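Local coordinates for protein-tyrosine-phosphatase PTP1 (Arabidopsis thaliana, PDB 6KRW) that catalyses the hydrolysis of phosphotyrosine in protein substrates, dephosphorylating the MAP kinase MPK6 and restraining salicylic acid and camalexin synthesis in plant defence, at residues 254-259 against 268-273; 94-99 against 103-108; 244-249 against 289-294. All blocks are in the same frame, centred on the assembly; numbering follows the deposited sequence.

Contact 1 (254-259 against 268-273); sequences IQRILA and AKTVAL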
loop_
_atom_site.group_PDB
_atom_site.type_symbol
_atom_site.label_atom_id
_atom_site.label_comp_id
_atom_site.label_asym_id
_atom_site.label_seq_id
_atom_site.Cartn_x
_atom_site.Cartn_y
_atom_site.Cartn_z
ATOM N N ILE A 254 6.589 2.156 -11.666
ATOM C CA ILE A 254 6.984 3.480 -12.218
ATOM C C ILE A 254 8.303 3.945 -11.595
ATOM O O ILE A 254 9.193 4.367 -12.347
ATOM C CB ILE A 254 5.835 4.482 -12.036
ATOM C CG1 ILE A 254 4.628 4.068 -12.878
ATOM C CG2 ILE A 254 6.312 5.900 -12.315
ATOM C CD1 ILE A 254 4.805 4.194 -14.357
ATOM N N GLN A 255 8.441 3.849 -10.272
ATOM C CA GLN A 255 9.699 4.306 -9.625
ATOM C C GLN A 255 10.883 3.514 -10.164
ATOM O O GLN A 255 11.965 4.096 -10.346
ATOM C CB GLN A 255 9.602 4.169 -8.120
ATOM C CG GLN A 255 8.737 5.240 -7.504
ATOM C CD GLN A 255 8.808 5.273 -6.004
ATOM O OE1 GLN A 255 8.919 4.226 -5.362
ATOM N NE2 GLN A 255 8.726 6.476 -5.434
ATOM N N ARG A 256 10.717 2.210 -10.318
ATOM C CA ARG A 256 11.863 1.378 -10.761
ATOM C C ARG A 256 12.220 1.682 -12.219
ATOM O O ARG A 256 13.401 1.685 -12.547
ATOM C CB ARG A 256 11.539 -0.095 -10.509
ATOM C CG ARG A 256 11.675 -0.467 -9.038
ATOM C CD ARG A 256 11.035 -1.792 -8.718
ATOM N NE ARG A 256 11.586 -2.885 -9.515
ATOM C CZ ARG A 256 10.906 -3.960 -9.859
ATOM N NH1 ARG A 256 9.687 -4.150 -9.383
ATOM N NH2 ARG A 256 11.488 -4.901 -10.605
ATOM N N ILE A 257 11.243 1.969 -13.077
ATOM C CA ILE A 257 11.545 2.400 -14.467
ATOM C C ILE A 257 12.359 3.694 -14.405
ATOM O O ILE A 257 13.386 3.789 -15.087
ATOM C CB ILE A 257 10.264 2.556 -15.294
ATOM C CG1 ILE A 257 9.580 1.209 -15.510
ATOM C CG2 ILE A 257 10.558 3.272 -16.611
ATOM C CD1 ILE A 257 8.126 1.338 -15.959
ATOM N N LEU A 258 11.923 4.650 -13.589
ATOM C CA LEU A 258 12.593 5.967 -13.498
ATOM C C LEU A 258 13.990 5.817 -12.898
ATOM O O LEU A 258 14.838 6.680 -13.163
ATOM C CB LEU A 258 11.743 6.903 -12.641
ATOM C CG LEU A 258 10.464 7.388 -13.309
ATOM C CD1 LEU A 258 9.611 8.160 -12.309
ATOM C CD2 LEU A 258 10.792 8.273 -14.511
ATOM N N ALA A 259 14.229 4.739 -12.151
ATOM C CA ALA A 259 15.548 4.523 -11.506
ATOM C C ALA A 259 16.448 3.654 -12.382
ATOM O O ALA A 259 17.614 3.479 -12.018
ATOM C CB ALA A 259 15.380 3.933 -10.138
ATOM N N ALA A 268 4.760 -9.446 -13.973
ATOM C CA ALA A 268 4.446 -10.736 -13.322
ATOM C C ALA A 268 5.529 -11.060 -12.278
ATOM O O ALA A 268 5.194 -11.535 -11.188
ATOM C CB ALA A 268 4.342 -11.842 -14.336
ATOM N N LYS A 269 6.782 -10.788 -12.618
ATOM C CA LYS A 269 7.888 -11.016 -11.654
ATOM C C LYS A 269 7.741 -10.114 -10.432
ATOM O O LYS A 269 7.923 -10.556 -9.285
ATOM C CB LYS A 269 9.205 -10.794 -12.380
ATOM C CG LYS A 269 10.439 -11.151 -11.580
ATOM C CD LYS A 269 11.718 -10.941 -12.373
ATOM C CE LYS A 269 12.936 -11.574 -11.748
ATOM N NZ LYS A 269 13.374 -10.809 -10.565
ATOM N N THR A 270 7.331 -8.851 -10.647
ATOM C CA THR A 270 7.097 -7.946 -9.506
ATOM C C THR A 270 5.994 -8.490 -8.613
ATOM O O THR A 270 6.127 -8.458 -7.391
ATOM C CB THR A 270 6.769 -6.537 -10.011
ATOM O OG1 THR A 270 7.898 -6.043 -10.715
ATOM C CG2 THR A 270 6.397 -5.616 -8.860
ATOM N N VAL A 271 4.869 -8.884 -9.221
ATOM C CA VAL A 271 3.749 -9.397 -8.400
ATOM C C VAL A 271 4.175 -10.687 -7.678
ATOM O O VAL A 271 3.809 -10.874 -6.541
ATOM C CB VAL A 271 2.474 -9.554 -9.241
ATOM C CG1 VAL A 271 1.385 -10.242 -8.446
ATOM C CG2 VAL A 271 1.969 -8.184 -9.716
ATOM N N ALA A 272 4.963 -11.544 -8.338
ATOM C CA ALA A 272 5.420 -12.772 -7.655
ATOM C C ALA A 272 6.305 -12.388 -6.457
ATOM O O ALA A 272 6.202 -13.027 -5.408
ATOM C CB ALA A 272 6.198 -13.630 -8.633
ATOM N N LEU A 273 7.160 -11.370 -6.627
ATOM C CA LEU A 273 8.003 -10.906 -5.498
ATOM C C LEU A 273 7.137 -10.358 -4.367
ATOM O O LEU A 273 7.331 -10.662 -3.205
ATOM C CB LEU A 273 8.995 -9.876 -5.986
ATOM C CG LEU A 273 9.926 -9.295 -4.928
ATOM C CD1 LEU A 273 10.704 -10.383 -4.182
ATOM C CD2 LEU A 273 10.912 -8.340 -5.589
HETATM O O HOH W 1 10.246 -7.343 -11.670
#

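Contact 2 (94-99 against 103-108); sequences LIKTSE and ISQFIA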
loop_
_atom_site.group_PDB
_atom_site.type_symbol
_atom_site.label_atom_id
_atom_site.label_comp_id
_atom_site.label_asym_id
_atom_site.label_seq_id
_atom_site.Cartn_x
_atom_site.Cartn_y
_atom_site.Cartn_z
ATOM N N LEU A 94 6.427 -5.656 5.495
ATOM C CA LEU A 94 7.363 -4.838 4.722
ATOM C C LEU A 94 7.414 -5.271 3.274
ATOM O O LEU A 94 7.747 -6.441 2.984
ATOM C CB LEU A 94 8.763 -4.904 5.303
ATOM C CG LEU A 94 9.758 -3.970 4.635
ATOM C CD1 LEU A 94 9.381 -2.515 4.865
ATOM C CD2 LEU A 94 11.158 -4.259 5.122
ATOM N N ILE A 95 7.073 -4.369 2.361
ATOM C CA ILE A 95 7.164 -4.592 0.915
ATOM C C ILE A 95 8.320 -3.774 0.418
ATOM O O ILE A 95 8.273 -2.541 0.446
ATOM C CB ILE A 95 5.851 -4.242 0.188
ATOM C CG1 ILE A 95 4.628 -4.819 0.880
ATOM C CG2 ILE A 95 5.936 -4.637 -1.271
ATOM C CD1 ILE A 95 4.610 -6.323 0.974
ATOM N N LYS A 96 9.384 -4.445 -0.020
ATOM C CA LYS A 96 10.639 -3.779 -0.397
ATOM C C LYS A 96 11.239 -4.560 -1.558
ATOM O O LYS A 96 11.505 -5.744 -1.395
ATOM C CB LYS A 96 11.577 -3.661 0.802
ATOM C CG LYS A 96 12.902 -2.982 0.531
ATOM C CD LYS A 96 13.750 -2.834 1.774
ATOM C CE LYS A 96 15.017 -2.056 1.496
ATOM N NZ LYS A 96 15.871 -1.923 2.703
ATOM N N THR A 97 11.496 -3.911 -2.668
ATOM C CA THR A 97 12.041 -4.560 -3.874
ATOM C C THR A 97 13.509 -4.170 -4.055
ATOM O O THR A 97 14.223 -4.876 -4.732
ATOM C CB THR A 97 11.233 -4.171 -5.107
ATOM O OG1 THR A 97 11.369 -2.752 -5.283
ATOM C CG2 THR A 97 9.780 -4.550 -4.972
ATOM N N SER A 98 13.930 -3.048 -3.512
ATOM C CA SER A 98 15.196 -2.392 -3.912
ATOM C C SER A 98 15.799 -1.665 -2.718
ATOM O O SER A 98 15.068 -1.329 -1.793
ATOM C CB SER A 98 15.034 -1.405 -5.046
ATOM O OG SER A 98 14.011 -1.738 -5.976
ATOM N N GLU A 99 17.109 -1.432 -2.741
ATOM C CA GLU A 99 17.735 -0.556 -1.729
ATOM C C GLU A 99 18.244 0.653 -2.486
ATOM O O GLU A 99 19.406 0.676 -2.838
ATOM C CB GLU A 99 18.879 -1.216 -0.969
ATOM C CG GLU A 99 19.458 -0.286 0.080
ATOM C CD GLU A 99 18.462 0.041 1.176
ATOM O OE1 GLU A 99 18.180 1.228 1.414
ATOM O OE2 GLU A 99 18.006 -0.902 1.814
ATOM N N ILE A 103 13.527 4.630 -4.607
ATOM C CA ILE A 103 12.440 3.613 -4.650
ATOM C C ILE A 103 11.836 3.478 -3.254
ATOM O O ILE A 103 12.564 3.122 -2.317
ATOM C CB ILE A 103 12.964 2.293 -5.237
ATOM C CG1 ILE A 103 13.587 2.544 -6.614
ATOM C CG2 ILE A 103 11.829 1.284 -5.281
ATOM C CD1 ILE A 103 14.339 1.398 -7.168
ATOM N N SER A 104 10.543 3.810 -3.123
ATOM C CA SER A 104 9.805 3.714 -1.848
ATOM C C SER A 104 9.723 2.257 -1.386
ATOM O O SER A 104 9.574 1.339 -2.226
ATOM C CB SER A 104 8.408 4.246 -1.961
ATOM O OG SER A 104 8.397 5.572 -2.518
ATOM N N GLN A 105 9.713 2.103 -0.074
ATOM C CA GLN A 105 9.285 0.850 0.553
ATOM C C GLN A 105 7.896 1.085 1.135
ATOM O O GLN A 105 7.539 2.272 1.451
ATOM C CB GLN A 105 10.310 0.383 1.580
ATOM C CG GLN A 105 10.422 1.227 2.815
ATOM C CD GLN A 105 11.575 0.825 3.704
ATOM O OE1 GLN A 105 12.023 -0.345 3.698
ATOM N NE2 GLN A 105 12.038 1.782 4.504
ATOM N N PHE A 106 7.136 0.028 1.243
ATOM C CA PHE A 106 5.759 0.087 1.764
ATOM C C PHE A 106 5.598 -0.782 2.987
ATOM O O PHE A 106 6.271 -1.810 3.151
ATOM C CB PHE A 106 4.729 -0.341 0.726
ATOM C CG PHE A 106 4.966 0.214 -0.644
ATOM C CD1 PHE A 106 5.728 -0.465 -1.574
ATOM C CD2 PHE A 106 4.396 1.424 -1.028
ATOM C CE1 PHE A 106 5.955 0.034 -2.838
ATOM C CE2 PHE A 106 4.596 1.919 -2.306
ATOM C CZ PHE A 106 5.373 1.235 -3.218
ATOM N N ILE A 107 4.659 -0.423 3.825
ATOM C CA ILE A 107 4.024 -1.316 4.802
ATOM C C ILE A 107 2.629 -1.645 4.319
ATOM O O ILE A 107 1.767 -0.728 4.295
ATOM C CB ILE A 107 4.070 -0.779 6.225
ATOM C CG1 ILE A 107 5.512 -0.709 6.728
ATOM C CG2 ILE A 107 3.213 -1.622 7.137
ATOM C CD1 ILE A 107 5.647 -0.009 8.059
ATOM N N ALA A 108 2.413 -2.867 3.878
ATOM C CA ALA A 108 1.082 -3.348 3.466
ATOM C C ALA A 108 0.398 -3.886 4.694
ATOM O O ALA A 108 0.960 -4.770 5.363
ATOM C CB ALA A 108 1.184 -4.369 2.371
HETATM O O HOH W 2 14.354 -1.165 4.920
HETATM O O HOH W 3 11.224 -1.045 -2.366
#

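Contact 3 (244-249 against 289-294); sequences TGTYCA and FFCYNA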
loop_
_atom_site.group_PDB
_atom_site.type_symbol
_atom_site.label_atom_id
_atom_site.label_comp_id
_atom_site.label_asym_id
_atom_site.label_seq_id
_atom_site.Cartn_x
_atom_site.Cartn_y
_atom_site.Cartn_z
ATOM N N THR A 244 -4.461 -2.963 -2.204
ATOM C CA THR A 244 -3.134 -2.578 -1.680
ATOM C C THR A 244 -2.029 -3.079 -2.618
ATOM O O THR A 244 -1.178 -2.320 -2.981
ATOM C CB THR A 244 -2.961 -3.159 -0.283
ATOM O OG1 THR A 244 -3.852 -2.473 0.584
ATOM C CG2 THR A 244 -1.553 -3.003 0.255
ATOM N N GLY A 245 -2.070 -4.351 -2.994
ATOM C CA GLY A 245 -1.018 -4.885 -3.880
ATOM C C GLY A 245 -1.024 -4.230 -5.240
ATOM O O GLY A 245 0.033 -3.983 -5.818
ATOM N N THR A 246 -2.220 -3.944 -5.772
ATOM C CA THR A 246 -2.351 -3.284 -7.082
ATOM C C THR A 246 -1.711 -1.892 -6.989
ATOM O O THR A 246 -0.953 -1.544 -7.866
ATOM C CB THR A 246 -3.828 -3.263 -7.490
ATOM O OG1 THR A 246 -4.378 -4.583 -7.480
ATOM C CG2 THR A 246 -4.048 -2.633 -8.845
ATOM N N TYR A 247 -2.079 -1.081 -5.980
ATOM C CA TYR A 247 -1.477 0.266 -5.854
ATOM C C TYR A 247 0.053 0.139 -5.752
ATOM O O TYR A 247 0.798 0.832 -6.446
ATOM C CB TYR A 247 -2.033 1.076 -4.672
ATOM C CG TYR A 247 -1.303 2.381 -4.637
ATOM C CD1 TYR A 247 -1.662 3.411 -5.514
ATOM C CD2 TYR A 247 -0.201 2.563 -3.834
ATOM C CE1 TYR A 247 -0.880 4.538 -5.599
ATOM C CE2 TYR A 247 0.586 3.693 -3.910
ATOM C CZ TYR A 247 0.221 4.689 -4.791
ATOM O OH TYR A 247 1.057 5.721 -4.910
ATOM N N CYS A 248 0.520 -0.725 -4.861
ATOM C CA CYS A 248 1.993 -0.889 -4.667
ATOM C C CYS A 248 2.656 -1.261 -6.008
ATOM O O CYS A 248 3.731 -0.767 -6.296
ATOM C CB CYS A 248 2.283 -1.940 -3.607
ATOM S SG CYS A 248 1.849 -1.419 -1.935
ATOM N N ALA A 249 2.034 -2.135 -6.799
ATOM C CA ALA A 249 2.628 -2.570 -8.079
ATOM C C ALA A 249 2.783 -1.379 -9.018
ATOM O O ALA A 249 3.798 -1.247 -9.721
ATOM C CB ALA A 249 1.849 -3.689 -8.698
ATOM N N PHE A 289 -5.027 -6.424 -14.720
ATOM C CA PHE A 289 -5.217 -5.587 -15.938
ATOM C C PHE A 289 -5.141 -4.106 -15.555
ATOM O O PHE A 289 -4.548 -3.304 -16.294
ATOM C CB PHE A 289 -6.540 -5.915 -16.639
ATOM C CG PHE A 289 -6.402 -6.976 -17.695
ATOM C CD1 PHE A 289 -6.087 -6.640 -19.003
ATOM C CD2 PHE A 289 -6.586 -8.310 -17.385
ATOM C CE1 PHE A 289 -5.972 -7.617 -19.975
ATOM C CE2 PHE A 289 -6.434 -9.291 -18.360
ATOM C CZ PHE A 289 -6.150 -8.942 -19.655
ATOM N N PHE A 290 -5.745 -3.745 -14.429
ATOM C CA PHE A 290 -5.751 -2.324 -13.991
ATOM C C PHE A 290 -4.314 -1.852 -13.747
ATOM O O PHE A 290 -3.984 -0.722 -14.064
ATOM C CB PHE A 290 -6.649 -2.156 -12.768
ATOM C CG PHE A 290 -6.782 -0.737 -12.281
ATOM C CD1 PHE A 290 -7.678 0.139 -12.879
ATOM C CD2 PHE A 290 -6.022 -0.265 -11.231
ATOM C CE1 PHE A 290 -7.787 1.449 -12.430
ATOM C CE2 PHE A 290 -6.132 1.042 -10.780
ATOM C CZ PHE A 290 -7.029 1.906 -11.387
ATOM N N CYS A 291 -3.452 -2.737 -13.206
ATOM C CA CYS A 291 -2.017 -2.403 -13.022
ATOM C C CYS A 291 -1.437 -1.993 -14.374
ATOM O O CYS A 291 -0.801 -0.976 -14.482
ATOM C CB CYS A 291 -1.181 -3.603 -12.572
ATOM S SG CYS A 291 -1.426 -4.119 -10.868
ATOM N N TYR A 292 -1.650 -2.824 -15.397
ATOM C CA TYR A 292 -1.074 -2.540 -16.731
ATOM C C TYR A 292 -1.631 -1.213 -17.262
ATOM O O TYR A 292 -0.871 -0.390 -17.746
ATOM C CB TYR A 292 -1.399 -3.660 -17.707
ATOM C CG TYR A 292 -0.352 -4.744 -17.776
ATOM C CD1 TYR A 292 0.763 -4.568 -18.565
ATOM C CD2 TYR A 292 -0.489 -5.929 -17.080
ATOM C CE1 TYR A 292 1.738 -5.535 -18.658
ATOM C CE2 TYR A 292 0.480 -6.916 -17.172
ATOM C CZ TYR A 292 1.590 -6.710 -17.957
ATOM O OH TYR A 292 2.596 -7.650 -18.080
ATOM N N ASN A 293 -2.946 -1.018 -17.141
ATOM C CA ASN A 293 -3.589 0.197 -17.705
ATOM C C ASN A 293 -3.049 1.425 -16.981
ATOM O O ASN A 293 -2.743 2.419 -17.657
ATOM C CB ASN A 293 -5.103 0.067 -17.598
ATOM C CG ASN A 293 -5.668 -0.893 -18.615
ATOM O OD1 ASN A 293 -5.211 -0.932 -19.742
ATOM N ND2 ASN A 293 -6.704 -1.622 -18.252
ATOM N N ALA A 294 -2.933 1.361 -15.655
ATOM C CA ALA A 294 -2.463 2.534 -14.893
ATOM C C ALA A 294 -1.010 2.809 -15.271
ATOM O O ALA A 294 -0.592 3.962 -15.336
ATOM C CB ALA A 294 -2.633 2.341 -13.406
#

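Contact 1 (254-259 against 268-273)
Arg256 and Thr270 form a buried polar bridge between the C-terminal part of helix 242-259 and helix 267-277, on the helical side of the phosphatase domain. The backbones stay well apart, with the CA atoms of Arg256 and Thr270 10.5 Å from each other, so the arginine spans the gap. Its chain bends at chi3 (58°) and presents an edge of the guanidinium to the threonine. There NH1 donates to Thr270 OG1 at 2.9 Å; the bond is moderately bent, and OG1 lies 17° out of the guanidinium plane. A water doubles the link, accepting from Arg256 NH2 at 2.9 Å and lying 2.8 Å from Thr270 OG1. The threonine methyl CG2 comes alongside, 3.6 Å from Arg256 NH1. In the protein tyrosine phosphatase fold, helix 242-259 is the one that follows the signature loop, and here a short connection turns the chain into helix 267-277. Arg256 gathers that connection: NE forms a salt bridge with Asp261, and NH2 bonds to Ser263 OG, while NH1 also reaches Asn252 OD1 one turn earlier in its own helix. All three guanidinium nitrogens thus have partners, which would restrict rotation of the group. Thr270 places OG1 anti to its carbonyl carbon (chi1 -63°), beside the backbone N, where the hydroxyl also has a weak hydrogen bond with Asp266 O.

Contact 2 (94-99 against 103-108)
Ile95 and Phe106 pair through both backbone hydrogen bonds of an antiparallel hydrogen-bonded pair in the beta hairpin of strands 92-95 and 106-109, the first of which is the outermost strand at one end of the mixed central sheet. Ile95 N donates to Phe106 O at 2.8 Å, and Phe106 N returns a nearly straight bond to Ile95 O at 2.9 Å. On the face shared by these two side chains, CB meets CB, and Ile95 CG1 packs 3.8 Å from Ala108 CB. On the face of Leu94, the Gln105 side chain crosses those of Leu94 and Lys96 at a slant, its OE1 touching Leu94 CD1 and, at 3.6 Å, Lys96 CD. Gln105 CG is set between the backbone N and carbonyl carbon (chi1 69°), and the extended remainder carries OE1 to a water that donates to it and accepts from Lys96 NZ.

Beyond the paired residues the chains splay, and a second water takes over, accepting from Thr97 N and donating to Ser104 O. Farther along, Ile103 CD1 rests against Ser98 OG at 3.4 Å. Helices 242-259 and 267-277 position this first shell. Phe106 meets the His251 ring edge-to-face, Gln277 OE1 receives Lys96 N, and Ile95 lies on Phe274. The Ala108 side chain lies about 6 Å from Gly240, a probable substrate-binding residue. At the turn, Thr97 OG1 and Ser98 OG are hydrogen-bonded to each other at 2.9 Å, and Thr97 OG1 is also bonded to Asn252 ND2.

Contact 3 (244-249 against 289-294)
Thr246 OG1 is hydrogen-bonded to Gly242 O one turn back in helix 242-259, while the methyl faces helix 285-303. With CG2 anti to the backbone N (chi1 -55°), that methyl meets Cys291 SG at 3.6 Å. It also approaches the edge of the Phe290 ring, near the ring plane, 3.9 Å from CD2; the two side chains run at about a right angle. Ala249 CB, one turn further along the same helix, touches Cys291 SG at 4.0 Å, so the sulfur is met by both Thr246 and Ala249. No hydrogen bond crosses between the two segments, and the contact is small and buried.

The short helical segments run in the same general direction, inclined at -27°, with 9.4 Å between their axes, and the backbones come closest at Thr246 and Cys291, whose CA atoms are 6.0 Å apart. Leu267 of helix 267-277 packs against Cys291, and Phe274 of the same helix against Ala249. Trp204 touches Thr246, and its ring meets that of Phe290. This tryptophan opens the Trp-Pro-Asp sequence of the WPD loop, whose Asp206 is inferred to bind substrate. Helix 242-259 leaves the phosphate-binding loop that carries the nucleophile Cys237, and helix 285-303 follows the loop bearing Gln283, a probable substrate ligand; their packing behind the catalytic pocket is characteristic of the classical protein tyrosine phosphatase fold.

How the contacts relate
Helix 242-259 is common to contacts 1 and 3, and the hairpin of contact 2 lies against it. Its beginning, near the catalytic loop, packs on helix 285-303 through methyls, a thiol and a ring edge; its far end, away from the annotated sites, reaches helix 267-277 through a polar bridge. Contacts 1 and 3 are both buried, whereas contact 2 is partly exposed and relies on backbone pairing supplemented by waters. The hairpin joins the other two: Gln255 OE1 probably accepts a hydrogen bond from Ser104 N (2.8 Å), and Phe106 CG packs on Cys248 SG (3.7 Å). Contacts 1 and 3 do not touch each other.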